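Local coordinates for putative uncharacterized protein (Cricetid herpesvirus 2, PDB 4ZKQ) that binds chemokines, apparently as a decoy receptor encoded by a rodent gammaherpesvirus, at residues R236-Q248 / P256-G268. Residues are numbered along the deposited sequence; the frame is centred on the assembly and turned at random. Where two conformers were deposited one is given.
Sequences RVLLTALGFYKRQ and PKGMVYVHLIDSG. With NAG (2-acetamido-2-deoxy-beta-D-glucopyranose), chain B.
Strand segment 236-244 runs antiparallel to the short strand 260-263 at 148°, and five backbone hydrogen bonds join the two segments, the last from Leu264 N to Leu239 O; Ala241 pairs with Val262, and Gly243 with Val260, as hydrogen-bonded pairs. Between them the non-hydrogen-bonded pair Leu242 and Tyr261 brings its CA atoms to 4.5 Å. On this face CD2 of Leu242 lies 3.7 Å from CB of Tyr261. With CG between the backbone N and carbonyl carbon (chi1 72°), the Tyr261 ring is carried away from the partner strand, and its OH bonds Leu147 N, linking the hairpin to strand 147-152. The long, unbranched Met259 crosses Phe244, its CE reaching ring atom CZ at 3.8 Å while its SD lies near CB of Leu242. Over one face of the Phe244 ring, near its centre, sits O3 of an N-acetylglucosamine, 3.4 Å above the plane. On the face of Ala241 and Val262, the small Ala241 is met by CD1 of Leu264 at 3.9 Å from its CB. At the end of the ladder Leu239 brings CD2 to 3.7 Å from CB of Leu264. Water joins both ends: one molecule bridges Leu239 O, weakly, Thr240 OG1 and His263 ND1, the last 2.8 Å away at the ring edge, and another ties Tyr245 N to the carbonyls of Pro256 and Gly258. Gly258 adopts positive phi (82°), which glycine tolerates readily. The whole is an antiparallel beta hairpin with a long connection, in which 260-263 adds to the edge of 233-244, whose other neighbour in the mixed sheet is 206-223.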
loop_
_atom_site.group_PDB
_atom_site.type_symbol
_atom_site.label_atom_id
_atom_site.label_comp_id
_atom_site.label_asym_id
_atom_site.label_seq_id
_atom_site.Cartn_x
_atom_site.Cartn_y
_atom_site.Cartn_z
ATOM N N ARG A 236 -7.786 -3.709 -8.839
ATOM C CA ARG A 236 -6.511 -4.421 -8.855
ATOM C C ARG A 236 -6.803 -5.890 -8.589
ATOM O O ARG A 236 -7.568 -6.220 -7.683
ATOM C CB ARG A 236 -5.555 -3.824 -7.810
ATOM C CG ARG A 236 -4.269 -4.602 -7.544
ATOM C CD ARG A 236 -3.313 -3.805 -6.636
ATOM N NE ARG A 236 -2.213 -4.641 -6.146
ATOM C CZ ARG A 236 -1.777 -4.680 -4.887
ATOM N NH1 ARG A 236 -2.325 -3.921 -3.948
ATOM N NH2 ARG A 236 -0.774 -5.491 -4.562
ATOM N N VAL A 237 -6.218 -6.770 -9.396
ATOM C CA VAL A 237 -6.411 -8.201 -9.216
ATOM C C VAL A 237 -5.088 -8.857 -8.872
ATOM O O VAL A 237 -4.123 -8.770 -9.632
ATOM C CB VAL A 237 -7.005 -8.871 -10.470
ATOM C CG1 VAL A 237 -7.111 -10.377 -10.269
ATOM C CG2 VAL A 237 -8.371 -8.290 -10.786
ATOM N N LEU A 238 -5.052 -9.499 -7.712
ATOM C CA LEU A 238 -3.890 -10.269 -7.293
ATOM C C LEU A 238 -4.097 -11.716 -7.677
ATOM O O LEU A 238 -5.167 -12.272 -7.443
ATOM C CB LEU A 238 -3.675 -10.174 -5.788
ATOM C CG LEU A 238 -3.906 -8.822 -5.121
ATOM C CD1 LEU A 238 -3.688 -8.952 -3.628
ATOM C CD2 LEU A 238 -2.991 -7.779 -5.702
ATOM N N LEU A 239 -3.074 -12.327 -8.257
ATOM C CA LEU A 239 -3.090 -13.757 -8.499
ATOM C C LEU A 239 -1.986 -14.388 -7.665
ATOM O O LEU A 239 -0.806 -14.120 -7.880
ATOM C CB LEU A 239 -2.912 -14.063 -9.984
ATOM C CG LEU A 239 -3.148 -15.524 -10.377
ATOM C CD1 LEU A 239 -4.562 -15.982 -10.030
ATOM C CD2 LEU A 239 -2.869 -15.721 -11.859
ATOM N N THR A 240 -2.390 -15.208 -6.701
ATOM C CA THR A 240 -1.485 -15.713 -5.683
ATOM C C THR A 240 -1.508 -17.231 -5.586
ATOM O O THR A 240 -2.577 -17.828 -5.487
ATOM C CB THR A 240 -1.844 -15.138 -4.303
ATOM O OG1 THR A 240 -1.992 -13.717 -4.400
ATOM C CG2 THR A 240 -0.763 -15.474 -3.295
ATOM N N ALA A 241 -0.322 -17.839 -5.593
ATOM C CA ALA A 241 -0.166 -19.270 -5.319
ATOM C C ALA A 241 0.246 -19.514 -3.871
ATOM O O ALA A 241 1.256 -18.986 -3.413
ATOM C CB ALA A 241 0.865 -19.878 -6.261
ATOM N N LEU A 242 -0.545 -20.306 -3.154
ATOM C CA LEU A 242 -0.183 -20.777 -1.821
ATOM C C LEU A 242 0.298 -22.219 -1.892
ATOM O O LEU A 242 -0.179 -22.987 -2.722
ATOM C CB LEU A 242 -1.369 -20.693 -0.866
ATOM C CG LEU A 242 -1.996 -19.310 -0.672
ATOM C CD1 LEU A 242 -3.053 -19.390 0.408
ATOM C CD2 LEU A 242 -0.944 -18.285 -0.320
ATOM N N GLY A 243 1.210 -22.592 -1.000
ATOM C CA GLY A 243 1.726 -23.950 -0.964
ATOM C C GLY A 243 3.000 -24.068 -0.153
ATOM O O GLY A 243 3.300 -23.208 0.675
ATOM N N PHE A 244 3.750 -25.143 -0.387
ATOM C CA PHE A 244 4.980 -25.396 0.358
ATOM C C PHE A 244 6.140 -25.608 -0.593
ATOM O O PHE A 244 6.007 -26.303 -1.603
ATOM C CB PHE A 244 4.823 -26.611 1.270
ATOM C CG PHE A 244 3.575 -26.588 2.095
ATOM C CD1 PHE A 244 2.382 -27.059 1.576
ATOM C CD2 PHE A 244 3.591 -26.100 3.391
ATOM C CE1 PHE A 244 1.228 -27.040 2.333
ATOM C CE2 PHE A 244 2.437 -26.080 4.153
ATOM C CZ PHE A 244 1.257 -26.550 3.624
ATOM N N TYR A 245 7.278 -25.023 -0.237
ATOM C CA TYR A 245 8.503 -25.182 -0.997
ATOM C C TYR A 245 8.886 -26.650 -1.022
ATOM O O TYR A 245 8.804 -27.331 0.001
ATOM C CB TYR A 245 9.628 -24.350 -0.382
ATOM C CG TYR A 245 10.878 -24.293 -1.223
ATOM C CD1 TYR A 245 10.922 -23.525 -2.376
ATOM C CD2 TYR A 245 12.018 -24.997 -0.859
ATOM C CE1 TYR A 245 12.060 -23.465 -3.149
ATOM C CE2 TYR A 245 13.163 -24.942 -1.628
ATOM C CZ TYR A 245 13.176 -24.173 -2.772
ATOM O OH TYR A 245 14.307 -24.108 -3.547
ATOM N N LYS A 246 9.276 -27.143 -2.190
ATOM C CA LYS A 246 9.793 -28.490 -2.277
ATOM C C LYS A 246 11.223 -28.538 -1.741
ATOM O O LYS A 246 12.123 -27.931 -2.319
ATOM C CB LYS A 246 9.732 -28.958 -3.733
ATOM C CG LYS A 246 10.346 -30.299 -3.983
ATOM C CD LYS A 246 9.897 -31.249 -2.929
ATOM C CE LYS A 246 10.021 -32.649 -3.409
ATOM N NZ LYS A 246 11.230 -32.934 -4.253
ATOM N N ARG A 247 11.427 -29.236 -0.628
ATOM C CA ARG A 247 12.755 -29.316 -0.016
ATOM C C ARG A 247 13.487 -30.605 -0.400
ATOM O O ARG A 247 13.034 -31.706 -0.085
ATOM C CB ARG A 247 12.647 -29.219 1.506
ATOM C CG ARG A 247 11.793 -28.061 1.990
ATOM C CD ARG A 247 11.944 -27.836 3.483
ATOM N NE ARG A 247 13.071 -26.962 3.796
ATOM C CZ ARG A 247 13.055 -25.641 3.644
ATOM N NH1 ARG A 247 11.971 -25.034 3.171
ATOM N NH2 ARG A 247 14.128 -24.924 3.960
ATOM N N GLN A 248 14.616 -30.454 -1.087
ATOM C CA GLN A 248 15.470 -31.582 -1.452
ATOM C C GLN A 248 16.133 -32.229 -0.233
ATOM O O GLN A 248 16.545 -31.529 0.694
ATOM C CB GLN A 248 16.556 -31.133 -2.433
ATOM C CG GLN A 248 16.025 -30.551 -3.732
ATOM C CD GLN A 248 15.067 -31.488 -4.443
ATOM O OE1 GLN A 248 13.945 -31.108 -4.780
ATOM N NE2 GLN A 248 15.505 -32.723 -4.672
ATOM N N PRO A 256 11.954 -20.615 3.652
ATOM C CA PRO A 256 11.557 -21.187 4.941
ATOM C C PRO A 256 10.591 -22.357 4.828
ATOM O O PRO A 256 9.970 -22.587 3.788
ATOM C CB PRO A 256 10.886 -20.010 5.648
ATOM C CG PRO A 256 10.311 -19.204 4.535
ATOM C CD PRO A 256 11.287 -19.325 3.397
ATOM N N LYS A 257 10.475 -23.089 5.927
ATOM C CA LYS A 257 9.527 -24.178 6.027
ATOM C C LYS A 257 8.140 -23.581 6.296
ATOM O O LYS A 257 8.023 -22.375 6.523
ATOM C CB LYS A 257 9.956 -25.148 7.126
ATOM C CG LYS A 257 9.522 -26.583 6.885
ATOM C CD LYS A 257 10.353 -27.564 7.717
ATOM C CE LYS A 257 9.602 -28.848 7.924
ATOM N NZ LYS A 257 10.285 -29.773 8.857
ATOM N N GLY A 258 7.100 -24.410 6.257
ATOM C CA GLY A 258 5.731 -23.943 6.426
ATOM C C GLY A 258 5.139 -23.387 5.146
ATOM O O GLY A 258 5.765 -23.449 4.090
ATOM N N MET A 259 3.928 -22.835 5.218
ATOM C CA MET A 259 3.294 -22.347 4.001
ATOM C C MET A 259 3.941 -21.052 3.530
ATOM O O MET A 259 4.366 -20.218 4.336
ATOM C CB MET A 259 1.793 -22.133 4.197
ATOM C CG MET A 259 1.077 -21.798 2.900
ATOM S SD MET A 259 -0.713 -21.774 3.060
ATOM C CE MET A 259 -1.029 -23.489 3.482
ATOM N N VAL A 260 4.005 -20.910 2.213
ATOM C CA VAL A 260 4.542 -19.726 1.559
ATOM C C VAL A 260 3.581 -19.272 0.481
ATOM O O VAL A 260 2.585 -19.947 0.212
ATOM C CB VAL A 260 5.906 -19.997 0.911
ATOM C CG1 VAL A 260 6.912 -20.396 1.955
ATOM C CG2 VAL A 260 5.773 -21.088 -0.143
ATOM N N TYR A 261 3.886 -18.141 -0.147
ATOM C CA TYR A 261 3.159 -17.729 -1.336
ATOM C C TYR A 261 4.132 -17.364 -2.443
ATOM O O TYR A 261 5.298 -17.055 -2.191
ATOM C CB TYR A 261 2.209 -16.551 -1.041
ATOM C CG TYR A 261 2.869 -15.202 -0.811
ATOM C CD1 TYR A 261 3.365 -14.460 -1.869
ATOM C CD2 TYR A 261 2.963 -14.659 0.464
ATOM C CE1 TYR A 261 3.955 -13.232 -1.669
ATOM C CE2 TYR A 261 3.554 -13.431 0.675
ATOM C CZ TYR A 261 4.045 -12.720 -0.395
ATOM O OH TYR A 261 4.631 -11.491 -0.195
ATOM N N VAL A 262 3.632 -17.419 -3.669
ATOM C CA VAL A 262 4.339 -16.920 -4.838
ATOM C C VAL A 262 3.370 -16.074 -5.650
ATOM O O VAL A 262 2.193 -16.416 -5.761
ATOM C CB VAL A 262 4.897 -18.078 -5.706
ATOM C CG1 VAL A 262 5.460 -17.555 -7.015
ATOM C CG2 VAL A 262 5.968 -18.839 -4.949
ATOM N N HIS A 263 3.856 -14.959 -6.193
ATOM C CA HIS A 263 3.069 -14.146 -7.117
ATOM C C HIS A 263 2.978 -14.825 -8.480
ATOM O O HIS A 263 3.985 -15.301 -9.001
ATOM C CB HIS A 263 3.689 -12.755 -7.294
ATOM C CG HIS A 263 3.727 -11.938 -6.042
ATOM N ND1 HIS A 263 2.583 -11.504 -5.398
ATOM C CD2 HIS A 263 4.764 -11.461 -5.319
ATOM C CE1 HIS A 263 2.918 -10.807 -4.336
ATOM N NE2 HIS A 263 4.241 -10.762 -4.257
ATOM N N LEU A 264 1.780 -14.855 -9.057
ATOM C CA LEU A 264 1.586 -15.371 -10.413
ATOM C C LEU A 264 1.308 -14.232 -11.396
ATOM O O LEU A 264 0.798 -13.181 -11.012
ATOM C CB LEU A 264 0.442 -16.386 -10.439
ATOM C CG LEU A 264 0.604 -17.583 -9.501
ATOM C CD1 LEU A 264 -0.669 -18.414 -9.495
ATOM C CD2 LEU A 264 1.806 -18.432 -9.897
ATOM N N ILE A 265 1.647 -14.453 -12.663
ATOM C CA ILE A 265 1.484 -13.442 -13.707
ATOM C C ILE A 265 0.051 -13.433 -14.238
ATOM O O ILE A 265 -0.657 -14.436 -14.144
ATOM C CB ILE A 265 2.456 -13.689 -14.890
ATOM C CG1 ILE A 265 3.880 -13.940 -14.385
ATOM C CG2 ILE A 265 2.448 -12.506 -15.855
ATOM C CD1 ILE A 265 4.836 -14.434 -15.459
ATOM N N ASP A 266 -0.375 -12.300 -14.793
ATOM C CA ASP A 266 -1.690 -12.201 -15.424
ATOM C C ASP A 266 -1.797 -13.146 -16.627
ATOM O O ASP A 266 -0.806 -13.419 -17.305
ATOM C CB ASP A 266 -1.982 -10.754 -15.853
ATOM C CG ASP A 266 -0.814 -10.097 -16.580
ATOM O OD1 ASP A 266 -0.057 -10.803 -17.280
ATOM O OD2 ASP A 266 -0.653 -8.864 -16.453
ATOM N N SER A 267 -3.002 -13.652 -16.877
ATOM C CA SER A 267 -3.229 -14.589 -17.976
ATOM C C SER A 267 -2.947 -13.934 -19.325
ATOM O O SER A 267 -2.258 -14.502 -20.172
ATOM C CB SER A 267 -4.662 -15.127 -17.937
ATOM O OG SER A 267 -5.610 -14.078 -18.040
ATOM N N GLY A 268 -3.491 -12.736 -19.514
ATOM C CA GLY A 268 -3.218 -11.954 -20.703
ATOM C C GLY A 268 -2.108 -10.962 -20.426
ATOM O O GLY A 268 -2.226 -10.119 -19.534
HETATM C C1 NAG B . 0.996 -31.791 4.759
HETATM C C2 NAG B . 2.094 -31.079 4.045
HETATM C C3 NAG B . 2.905 -30.247 5.064
HETATM C C4 NAG B . 2.015 -29.405 5.990
HETATM C C5 NAG B . 0.798 -30.159 6.473
HETATM C C6 NAG B . -0.170 -29.184 7.130
HETATM C C7 NAG B . 3.926 -31.606 2.446
HETATM C C8 NAG B . 4.827 -32.612 1.810
HETATM N N2 NAG B . 2.951 -32.022 3.429
HETATM O O3 NAG B . 3.746 -29.382 4.369
HETATM O O4 NAG B . 2.782 -29.014 7.109
HETATM O O5 NAG B . 0.157 -30.792 5.378
HETATM O O6 NAG B . -1.348 -29.868 7.542
HETATM O O7 NAG B . 4.019 -30.431 2.137
HETATM O O HOH W 1 -0.053 -12.252 -5.659
HETATM O O HOH W 2 7.851 -23.901 2.640
#